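Local coordinates for protein lysine cyclodeaminase (Streptomyces pristinaespiralis, PDB 5YU3) that catalyses the NAD-dependent cyclisation of L-lysine with loss of ammonia, and probably acts likewise on the shorter diamino acid L-ornithine, at residues L219-I230 / E242-R250. Numbering follows the deposited sequence.
Sequences LPDTGVREHLHI and ELPLGLLER
The carboxylate of D221 meets the guanidinium of R250 at its edge, with the two planes only 22° apart, while the carbonyl oxygen of G246 lies over one guanidinium face, 3.3 Å above its plane. D221 OD1 and a water both lie at that edge, in the plane. D221 OD1 takes a salt-bridging hydrogen bond on its syn side from R250 NH2, 3.0 Å long but bent to 141°. The edge water accepts from R250 NH1 and donates to D221 OD2, which a second water, 2.9 Å from G246 N, also grips. The carboxylate is thus linked through water to an amide in the first turn of helix 245-250. D221 CB rests on CB of P244, the N-cap residue, and with CG anti to the backbone N (chi1 -176°) the carboxylate is carried out to R250. Further in, the short helix packs its apolar face on the start of strand 229-232, an inner strand of the seven-stranded parallel sheet, in the Rossmann-type NAD-binding domain expected of the ornithine cyclodeaminase/mu-crystallin family. I230 and L247 reach toward each other tip to tip, I230 CD1 to L247 CD2 at 3.6 Å, and I230 CG2 touches both methyls of L243. With I230 cut back to an alanine, the methyls that meet L247 and L243 are gone, which would probably open a gap between strand and helix. L219 crosses L247 at about a right angle, its CD2 4.0 Å from L247 CD1, and its other neighbours include A199 of helix 195-201.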
ATOM      1  N   LEU A 219     -14.201  16.839 -24.176  1.00 17.79           N
ATOM      2  CA  LEU A 219     -13.861  17.469 -25.427  1.00 19.59           C
ATOM      3  C   LEU A 219     -14.826  16.931 -26.473  1.00 24.83           C
ATOM      4  O   LEU A 219     -15.020  15.709 -26.545  1.00 23.40           O
ATOM      5  CB  LEU A 219     -12.410  17.141 -25.823  1.00 22.71           C
ATOM      6  CG  LEU A 219     -11.780  17.823 -27.040  1.00 25.22           C
ATOM      7  CD1 LEU A 219     -11.411  19.277 -26.719  1.00 26.16           C
ATOM      8  CD2 LEU A 219     -10.546  17.041 -27.482  1.00 26.73           C
ATOM      9  N   PRO A 220     -15.477  17.784 -27.258  1.00 22.03           N
ATOM     10  CA  PRO A 220     -16.500  17.298 -28.190  1.00 27.82           C
ATOM     11  C   PRO A 220     -15.906  16.664 -29.434  1.00 28.82           C
ATOM     12  O   PRO A 220     -14.806  17.005 -29.877  1.00 27.17           O
ATOM     13  CB  PRO A 220     -17.286  18.564 -28.535  1.00 30.23           C
ATOM     14  CG  PRO A 220     -16.202  19.719 -28.254  1.00 27.81           C
ATOM     15  CD  PRO A 220     -15.423  19.292 -27.294  1.00 27.81           C
ATOM     16  N   ASP A 221     -16.666  15.722 -29.999  1.00 27.36           N
ATOM     17  CA  ASP A 221     -16.300  15.045 -31.243  1.00 30.63           C
ATOM     18  C   ASP A 221     -16.599  15.995 -32.392  1.00 33.45           C
ATOM     19  O   ASP A 221     -17.688  15.990 -32.969  1.00 32.42           O
ATOM     20  CB  ASP A 221     -17.066  13.735 -31.396  1.00 29.43           C
ATOM     21  CG  ASP A 221     -16.650  12.948 -32.635  1.00 32.00           C
ATOM     22  OD1 ASP A 221     -15.691  13.353 -33.335  1.00 32.02           O
ATOM     23  OD2 ASP A 221     -17.295  11.915 -32.902  1.00 35.57           O
ATOM     24  N   THR A 222     -15.625  16.833 -32.719  1.00 32.07           N
ATOM     25  CA  THR A 222     -15.795  17.804 -33.789  1.00 35.76           C
ATOM     26  C   THR A 222     -14.444  18.015 -34.468  1.00 31.48           C
ATOM     27  O   THR A 222     -13.496  17.247 -34.263  1.00 33.63           O
ATOM     28  CB  THR A 222     -16.408  19.099 -33.240  1.00 31.48           C
ATOM     29  OG1 THR A 222     -16.274  20.140 -34.216  1.00 33.42           O
ATOM     30  CG2 THR A 222     -15.712  19.519 -31.941  1.00 36.78           C
ATOM     31  N   GLY A 223     -14.363  19.048 -35.301  1.00 31.05           N
ATOM     32  CA  GLY A 223     -13.158  19.323 -36.052  1.00 29.85           C
ATOM     33  C   GLY A 223     -11.962  19.598 -35.163  1.00 27.82           C
ATOM     34  O   GLY A 223     -12.058  20.371 -34.205  1.00 27.34           O
ATOM     35  N   VAL A 224     -10.836  18.951 -35.457  1.00 25.36           N
ATOM     36  CA  VAL A 224      -9.572  19.216 -34.784  1.00 23.96           C
ATOM     37  C   VAL A 224      -8.505  19.407 -35.853  1.00 26.61           C
ATOM     38  O   VAL A 224      -8.678  19.030 -37.013  1.00 23.89           O
ATOM     39  CB  VAL A 224      -9.171  18.079 -33.820  1.00 22.69           C
ATOM     40  CG1 VAL A 224     -10.212  17.921 -32.707  1.00 21.86           C
ATOM     41  CG2 VAL A 224      -9.009  16.778 -34.588  1.00 21.84           C
ATOM     42  N   ARG A 225      -7.389  20.002 -35.453  1.00 19.85           N
ATOM     43  CA  ARG A 225      -6.289  20.155 -36.389  1.00 23.44           C
ATOM     44  C   ARG A 225      -5.692  18.796 -36.726  1.00 24.88           C
ATOM     45  O   ARG A 225      -5.683  17.875 -35.906  1.00 22.14           O
ATOM     46  CB  ARG A 225      -5.229  21.077 -35.807  1.00 26.76           C
ATOM     47  CG  ARG A 225      -5.834  22.349 -35.275  1.00 28.82           C
ATOM     48  CD  ARG A 225      -5.621  23.466 -36.239  1.00 37.95           C
ATOM     49  NE  ARG A 225      -4.342  24.107 -35.981  1.00 36.48           N
ATOM     50  CZ  ARG A 225      -4.215  25.312 -35.442  1.00 39.20           C
ATOM     51  NH1 ARG A 225      -5.296  26.015 -35.116  1.00 39.28           N
ATOM     52  NH2 ARG A 225      -3.010  25.814 -35.238  1.00 32.93           N
ATOM     53  N   GLU A 226      -5.181  18.686 -37.957  1.00 23.25           N
ATOM     54  CA  GLU A 226      -4.698  17.405 -38.463  1.00 23.48           C
ATOM     55  C   GLU A 226      -3.586  16.833 -37.595  1.00 20.38           C
ATOM     56  O   GLU A 226      -3.497  15.614 -37.435  1.00 20.46           O
ATOM     57  CB  GLU A 226      -4.204  17.566 -39.900  1.00 28.12           C
ATOM     58  CG  GLU A 226      -3.883  16.242 -40.584  1.00 33.13           C
ATOM     59  CD  GLU A 226      -3.346  16.434 -41.987  1.00 40.07           C
ATOM     60  OE1 GLU A 226      -3.214  17.607 -42.416  1.00 44.71           O
ATOM     61  OE2 GLU A 226      -3.037  15.414 -42.649  1.00 35.67           O
ATOM     62  N   HIS A 227      -2.754  17.694 -37.016  1.00 18.76           N
ATOM     63  CA  HIS A 227      -1.575  17.282 -36.258  1.00 18.57           C
ATOM     64  C   HIS A 227      -1.813  17.216 -34.757  1.00 21.94           C
ATOM     65  O   HIS A 227      -0.854  16.988 -34.010  1.00 17.95           O
ATOM     66  CB  HIS A 227      -0.428  18.247 -36.532  1.00 21.04           C
ATOM     67  CG  HIS A 227      -0.763  19.670 -36.211  1.00 22.05           C
ATOM     68  ND1 HIS A 227      -1.439  20.492 -37.090  1.00 23.44           N
ATOM     69  CD2 HIS A 227      -0.547  20.408 -35.095  1.00 20.34           C
ATOM     70  CE1 HIS A 227      -1.609  21.681 -36.537  1.00 24.31           C
ATOM     71  NE2 HIS A 227      -1.072  21.659 -35.328  1.00 21.23           N
ATOM     72  N   LEU A 228      -3.052  17.413 -34.301  1.00 17.32           N
ATOM     73  CA  LEU A 228      -3.334  17.537 -32.870  1.00 16.60           C
ATOM     74  C   LEU A 228      -2.766  16.366 -32.072  1.00 19.23           C
ATOM     75  O   LEU A 228      -2.897  15.199 -32.464  1.00 17.68           O
ATOM     76  CB  LEU A 228      -4.849  17.634 -32.641  1.00 16.90           C
ATOM     77  CG  LEU A 228      -5.328  17.541 -31.182  1.00 18.24           C
ATOM     78  CD1 LEU A 228      -4.781  18.718 -30.350  1.00 15.40           C
ATOM     79  CD2 LEU A 228      -6.836  17.490 -31.089  1.00 18.60           C
ATOM     80  N   HIS A 229      -2.116  16.689 -30.954  1.00 15.35           N
ATOM     81  CA  HIS A 229      -1.757  15.704 -29.943  1.00 13.97           C
ATOM     82  C   HIS A 229      -2.523  15.981 -28.656  1.00 14.48           C
ATOM     83  O   HIS A 229      -2.561  17.124 -28.187  1.00 15.82           O
ATOM     84  CB  HIS A 229      -0.259  15.713 -29.638  1.00 14.31           C
ATOM     85  CG  HIS A 229       0.089  14.810 -28.504  1.00 17.46           C
ATOM     86  ND1 HIS A 229      -0.057  13.442 -28.584  1.00 17.28           N
ATOM     87  CD2 HIS A 229       0.513  15.075 -27.243  1.00 15.50           C
ATOM     88  CE1 HIS A 229       0.285  12.898 -27.427  1.00 17.78           C
ATOM     89  NE2 HIS A 229       0.641  13.866 -26.599  1.00 18.79           N
ATOM     90  N   ILE A 230      -3.103  14.935 -28.069  1.00 13.88           N
ATOM     91  CA  ILE A 230      -3.853  15.053 -26.824  1.00 16.29           C
ATOM     92  C   ILE A 230      -3.151  14.236 -25.751  1.00 18.01           C
ATOM     93  O   ILE A 230      -2.878  13.048 -25.959  1.00 14.66           O
ATOM     94  CB  ILE A 230      -5.305  14.567 -26.967  1.00 15.69           C
ATOM     95  CG1 ILE A 230      -6.014  15.272 -28.125  1.00 16.74           C
ATOM     96  CG2 ILE A 230      -6.059  14.771 -25.631  1.00 15.80           C
ATOM     97  CD1 ILE A 230      -7.435  14.746 -28.367  1.00 19.22           C
ATOM     98  N   GLU A 242     -12.627  10.703 -20.827  1.00 17.19           N
ATOM     99  CA  GLU A 242     -12.674  12.113 -21.185  1.00 17.66           C
ATOM    100  C   GLU A 242     -12.813  12.373 -22.674  1.00 16.52           C
ATOM    101  O   GLU A 242     -13.279  13.454 -23.048  1.00 19.91           O
ATOM    102  CB  GLU A 242     -11.409  12.832 -20.683  1.00 13.37           C
ATOM    103  CG  GLU A 242     -11.317  12.847 -19.162  1.00 19.17           C
ATOM    104  CD  GLU A 242     -10.079  13.560 -18.652  1.00 15.81           C
ATOM    105  OE1 GLU A 242      -8.982  13.357 -19.219  1.00 16.98           O
ATOM    106  OE2 GLU A 242     -10.216  14.321 -17.672  1.00 17.23           O
ATOM    107  N   LEU A 243     -12.419  11.429 -23.536  1.00 17.28           N
ATOM    108  CA  LEU A 243     -12.384  11.751 -24.953  1.00 16.79           C
ATOM    109  C   LEU A 243     -13.522  11.059 -25.704  1.00 19.33           C
ATOM    110  O   LEU A 243     -14.026  10.013 -25.278  1.00 19.36           O
ATOM    111  CB  LEU A 243     -11.056  11.343 -25.602  1.00 19.01           C
ATOM    112  CG  LEU A 243      -9.780  11.993 -25.064  1.00 15.72           C
ATOM    113  CD1 LEU A 243      -8.561  11.535 -25.868  1.00 17.97           C
ATOM    114  CD2 LEU A 243      -9.916  13.508 -25.122  1.00 17.24           C
ATOM    115  N   PRO A 244     -13.943  11.613 -26.832  1.00 17.53           N
ATOM    116  CA  PRO A 244     -15.008  10.967 -27.605  1.00 21.56           C
ATOM    117  C   PRO A 244     -14.479   9.759 -28.360  1.00 19.85           C
ATOM    118  O   PRO A 244     -13.364   9.770 -28.887  1.00 22.58           O
ATOM    119  CB  PRO A 244     -15.477  12.075 -28.550  1.00 23.18           C
ATOM    120  CG  PRO A 244     -14.278  13.142 -28.533  1.00 26.38           C
ATOM    121  CD  PRO A 244     -13.545  12.921 -27.466  1.00 20.24           C
ATOM    122  N   LEU A 245     -15.289   8.697 -28.391  1.00 21.47           N
ATOM    123  CA  LEU A 245     -14.865   7.460 -29.043  1.00 21.74           C
ATOM    124  C   LEU A 245     -14.437   7.707 -30.485  1.00 21.55           C
ATOM    125  O   LEU A 245     -13.419   7.170 -30.942  1.00 24.63           O
ATOM    126  CB  LEU A 245     -15.997   6.427 -28.997  1.00 26.58           C
ATOM    127  CG  LEU A 245     -15.699   5.111 -29.722  1.00 29.95           C
ATOM    128  CD1 LEU A 245     -14.498   4.395 -29.093  1.00 29.58           C
ATOM    129  CD2 LEU A 245     -16.939   4.208 -29.747  1.00 30.35           C
ATOM    130  N   GLY A 246     -15.196   8.528 -31.211  1.00 24.72           N
ATOM    131  CA  GLY A 246     -14.881   8.760 -32.615  1.00 28.56           C
ATOM    132  C   GLY A 246     -13.493   9.331 -32.810  1.00 28.21           C
ATOM    133  O   GLY A 246     -12.755   8.909 -33.705  1.00 28.26           O
ATOM    134  N   LEU A 247     -13.109  10.283 -31.956  1.00 25.60           N
ATOM    135  CA  LEU A 247     -11.755  10.823 -31.977  1.00 25.78           C
ATOM    136  C   LEU A 247     -10.722   9.741 -31.662  1.00 22.70           C
ATOM    137  O   LEU A 247      -9.713   9.603 -32.363  1.00 23.47           O
ATOM    138  CB  LEU A 247     -11.668  11.975 -30.971  1.00 27.58           C
ATOM    139  CG  LEU A 247     -10.548  13.002 -31.037  1.00 30.53           C
ATOM    140  CD1 LEU A 247     -10.993  14.287 -30.340  1.00 29.67           C
ATOM    141  CD2 LEU A 247      -9.290  12.450 -30.376  1.00 32.07           C
ATOM    142  N   LEU A 248     -10.955   8.973 -30.599  1.00 21.53           N
ATOM    143  CA  LEU A 248     -10.021   7.920 -30.204  1.00 21.04           C
ATOM    144  C   LEU A 248      -9.793   6.921 -31.333  1.00 24.70           C
ATOM    145  O   LEU A 248      -8.659   6.484 -31.576  1.00 23.42           O
ATOM    146  CB  LEU A 248     -10.575   7.205 -28.973  1.00 25.59           C
ATOM    147  CG  LEU A 248      -9.771   6.889 -27.717  1.00 34.07           C
ATOM    148  CD1 LEU A 248      -8.823   8.006 -27.316  1.00 24.54           C
ATOM    149  CD2 LEU A 248     -10.786   6.612 -26.608  1.00 28.27           C
ATOM    150  N   GLU A 249     -10.864   6.544 -32.033  1.00 25.28           N
ATOM    151  CA  GLU A 249     -10.753   5.560 -33.101  1.00 26.76           C
ATOM    152  C   GLU A 249      -9.954   6.082 -34.285  1.00 27.77           C
ATOM    153  O   GLU A 249      -9.392   5.280 -35.035  1.00 33.55           O
ATOM    154  CB  GLU A 249     -12.150   5.116 -33.543  1.00 31.34           C
ATOM    155  CG  GLU A 249     -12.869   4.286 -32.486  1.00 31.57           C
ATOM    156  CD  GLU A 249     -14.293   3.913 -32.884  1.00 39.17           C
ATOM    157  OE1 GLU A 249     -14.940   4.688 -33.626  1.00 40.31           O
ATOM    158  OE2 GLU A 249     -14.768   2.846 -32.441  1.00 41.43           O
ATOM    159  N   ARG A 250      -9.874   7.400 -34.461  1.00 20.21           N
ATOM    160  CA  ARG A 250      -9.056   7.968 -35.525  1.00 23.92           C
ATOM    161  C   ARG A 250      -7.626   8.263 -35.092  1.00 24.24           C
ATOM    162  O   ARG A 250      -6.815   8.663 -35.933  1.00 24.45           O
ATOM    163  CB  ARG A 250      -9.686   9.264 -36.048  1.00 23.74           C
ATOM    164  CG  ARG A 250     -10.977   9.067 -36.815  1.00 28.35           C
ATOM    165  CD  ARG A 250     -11.415  10.374 -37.469  1.00 29.62           C
ATOM    166  NE  ARG A 250     -11.896  11.358 -36.496  1.00 30.55           N
ATOM    167  CZ  ARG A 250     -13.128  11.361 -35.988  1.00 31.72           C
ATOM    168  NH1 ARG A 250     -14.002  10.433 -36.357  1.00 34.74           N
ATOM    169  NH2 ARG A 250     -13.493  12.293 -35.112  1.00 30.40           N
TER
HETATM  170  O   HOH W   1     -17.628  10.132 -30.804  1.00 31.19           O
HETATM  171  O   HOH W   2     -16.893  10.295 -35.233  1.00 36.68           O